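Local structure of mialostatin (Ixodes ricinus, 6ZTK) at residues 58-63 and 86-91. The protein inhibits cysteine cathepsins of the tick midgut, restraining their digestion of blood proteins, and also several cathepsins of the host. Numbering follows the deposited sequence.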
loop_
_atom_site.group_PDB
_atom_site.type_symbol
_atom_site.label_atom_id
_atom_site.label_comp_id
_atom_site.label_asym_id
_atom_site.label_seq_id
_atom_site.Cartn_x
_atom_site.Cartn_y
_atom_site.Cartn_z
ATOM N N ARG A 58 -11.172 -10.099 -5.244
ATOM C CA ARG A 58 -11.843 -8.836 -4.932
ATOM C C ARG A 58 -12.751 -8.422 -6.081
ATOM O O ARG A 58 -12.528 -8.855 -7.225
ATOM C CB ARG A 58 -10.837 -7.707 -4.709
ATOM C CG ARG A 58 -9.892 -7.863 -3.512
ATOM C CD ARG A 58 -8.856 -6.758 -3.579
ATOM N NE ARG A 58 -8.015 -6.649 -2.388
ATOM C CZ ARG A 58 -7.009 -7.439 -2.078
ATOM N NH1 ARG A 58 -6.608 -8.383 -2.898
ATOM N NH2 ARG A 58 -6.321 -7.219 -0.965
ATOM N N GLU A 59 -13.755 -7.600 -5.803
ATOM C CA GLU A 59 -14.486 -6.838 -6.842
ATOM C C GLU A 59 -13.930 -5.431 -6.919
ATOM O O GLU A 59 -13.759 -4.865 -8.011
ATOM C CB GLU A 59 -15.974 -6.807 -6.494
ATOM C CG GLU A 59 -16.726 -5.830 -7.367
ATOM C CD GLU A 59 -18.228 -5.811 -7.200
ATOM O OE1 GLU A 59 -18.698 -6.367 -6.197
ATOM O OE2 GLU A 59 -18.867 -5.221 -8.076
ATOM N N TYR A 60 -13.628 -4.855 -5.762
ATOM C CA TYR A 60 -13.133 -3.485 -5.639
ATOM C C TYR A 60 -11.664 -3.441 -5.230
ATOM O O TYR A 60 -11.247 -4.265 -4.383
ATOM C CB TYR A 60 -13.934 -2.664 -4.608
ATOM C CG TYR A 60 -15.392 -2.501 -4.917
ATOM C CD1 TYR A 60 -16.337 -3.422 -4.498
ATOM C CD2 TYR A 60 -15.785 -1.408 -5.635
ATOM C CE1 TYR A 60 -17.681 -3.247 -4.791
ATOM C CE2 TYR A 60 -17.135 -1.216 -5.933
ATOM C CZ TYR A 60 -18.070 -2.131 -5.504
ATOM O OH TYR A 60 -19.394 -1.901 -5.816
ATOM N N TYR A 61 -10.899 -2.489 -5.774
ATOM C CA TYR A 61 -9.613 -2.137 -5.158
ATOM C C TYR A 61 -9.811 -1.786 -3.677
ATOM O O TYR A 61 -10.791 -1.088 -3.333
ATOM C CB TYR A 61 -8.872 -1.015 -5.875
ATOM C CG TYR A 61 -8.317 -1.398 -7.219
ATOM C CD1 TYR A 61 -7.184 -2.178 -7.324
ATOM C CD2 TYR A 61 -8.909 -0.933 -8.371
ATOM C CE1 TYR A 61 -6.648 -2.498 -8.575
ATOM C CE2 TYR A 61 -8.408 -1.233 -9.620
ATOM C CZ TYR A 61 -7.275 -2.040 -9.716
ATOM O OH TYR A 61 -6.783 -2.380 -10.967
ATOM N N ASP A 62 -8.880 -2.233 -2.828
ATOM C CA ASP A 62 -8.708 -1.514 -1.541
ATOM C C ASP A 62 -8.098 -0.150 -1.784
ATOM O O ASP A 62 -7.428 0.121 -2.822
ATOM C CB ASP A 62 -7.868 -2.351 -0.581
ATOM C CG ASP A 62 -8.642 -3.533 -0.117
ATOM O OD1 ASP A 62 -9.905 -3.424 0.063
ATOM O OD2 ASP A 62 -7.954 -4.618 -0.041
ATOM N N THR A 63 -8.149 0.714 -0.750
ATOM C CA THR A 63 -7.363 1.924 -0.716
ATOM C C THR A 63 -6.769 2.109 0.680
ATOM O O THR A 63 -7.180 1.380 1.590
ATOM C CB THR A 63 -8.162 3.156 -1.198
ATOM O OG1 THR A 63 -7.263 4.234 -1.393
ATOM C CG2 THR A 63 -9.256 3.575 -0.235
ATOM N N THR A 86 -6.171 -0.332 5.463
ATOM C CA THR A 86 -6.911 -0.296 4.199
ATOM C C THR A 86 -8.421 -0.398 4.463
ATOM O O THR A 86 -8.849 -0.890 5.534
ATOM C CB THR A 86 -6.468 -1.370 3.187
ATOM O OG1 THR A 86 -6.804 -2.672 3.664
ATOM C CG2 THR A 86 -4.983 -1.254 2.923
ATOM N N THR A 87 -9.193 -0.089 3.445
ATOM C CA THR A 87 -10.651 -0.304 3.412
ATOM C C THR A 87 -11.042 -0.416 1.939
ATOM O O THR A 87 -10.233 -0.017 1.092
ATOM C CB THR A 87 -11.345 0.866 4.130
ATOM O OG1 THR A 87 -12.672 0.447 4.504
ATOM C CG2 THR A 87 -11.293 2.137 3.356
ATOM N N GLN A 88 -12.227 -0.954 1.691
ATOM C CA GLN A 88 -12.717 -1.127 0.313
ATOM C C GLN A 88 -12.827 0.247 -0.337
ATOM O O GLN A 88 -13.400 1.198 0.286
ATOM C CB GLN A 88 -14.052 -1.858 0.342
ATOM C CG GLN A 88 -14.570 -2.263 -1.025
ATOM C CD GLN A 88 -15.862 -3.042 -0.880
ATOM O OE1 GLN A 88 -15.847 -4.221 -0.481
ATOM N NE2 GLN A 88 -16.960 -2.384 -1.177
ATOM N N SER A 89 -12.325 0.397 -1.568
ATOM C CA SER A 89 -12.507 1.639 -2.349
ATOM C C SER A 89 -13.782 1.499 -3.187
ATOM O O SER A 89 -14.374 0.430 -3.248
ATOM C CB SER A 89 -11.360 1.986 -3.271
ATOM O OG SER A 89 -11.445 1.245 -4.502
ATOM N N THR A 90 -14.129 2.594 -3.839
ATOM C CA THR A 90 -15.281 2.622 -4.781
ATOM C C THR A 90 -14.896 2.200 -6.186
ATOM O O THR A 90 -15.795 2.229 -7.047
ATOM C CB THR A 90 -15.875 4.028 -4.804
ATOM O OG1 THR A 90 -14.880 4.950 -5.222
ATOM C CG2 THR A 90 -16.437 4.375 -3.438
ATOM N N CYS A 91 -13.641 1.885 -6.454
ATOM C CA CYS A 91 -13.167 1.529 -7.821
ATOM C C CYS A 91 -13.366 0.026 -8.067
ATOM O O CYS A 91 -12.706 -0.814 -7.397
ATOM C CB CYS A 91 -11.710 1.811 -8.025
ATOM S SG CYS A 91 -11.291 3.556 -8.268
HETATM O O HOH W 1 -5.846 -4.598 1.716
#
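The Y60 ring crosses the side chain of Q88 at a slant: ring and amide planes lie only 13° apart, and Y60 CD1 comes to 3.5 Å from Q88 NE2. Q88 reaches there because its CG is anti to the backbone N (chi1 -172°) and the chain beyond stays extended. The neighbouring strand pairing is antiparallel, T63 and T87 forming a hydrogen-bonded pair through T63 N to T87 O (2.9 Å) and T87 N to T63 O (3.1 Å). Both segments belong to the hairpin of strands 60-74 and 78-92, part of the antiparallel cystatin sheet that wraps helix 41-52, whose H48 touches T63 and V51 touches T86. Where 86-91 turns a corner at T90, S89 grips Y61 O twice, by N in the carbonyl plane and by OG (2.7 Å) from 40° above it. S89 OG also receives C91 N at 3.0 Å, an ST turn, and C91 O in turn accepts Y61 N. The Y61 ring presents its edge to C91 CB, while C91 SG is disulfide-bonded to C104. R58 makes a side-on salt bridge to D62 OD2, NE (3.1 Å) from above the carboxylate plane and NH2 nearly in line with the C-O bond; a water links that oxygen to T86 OG1.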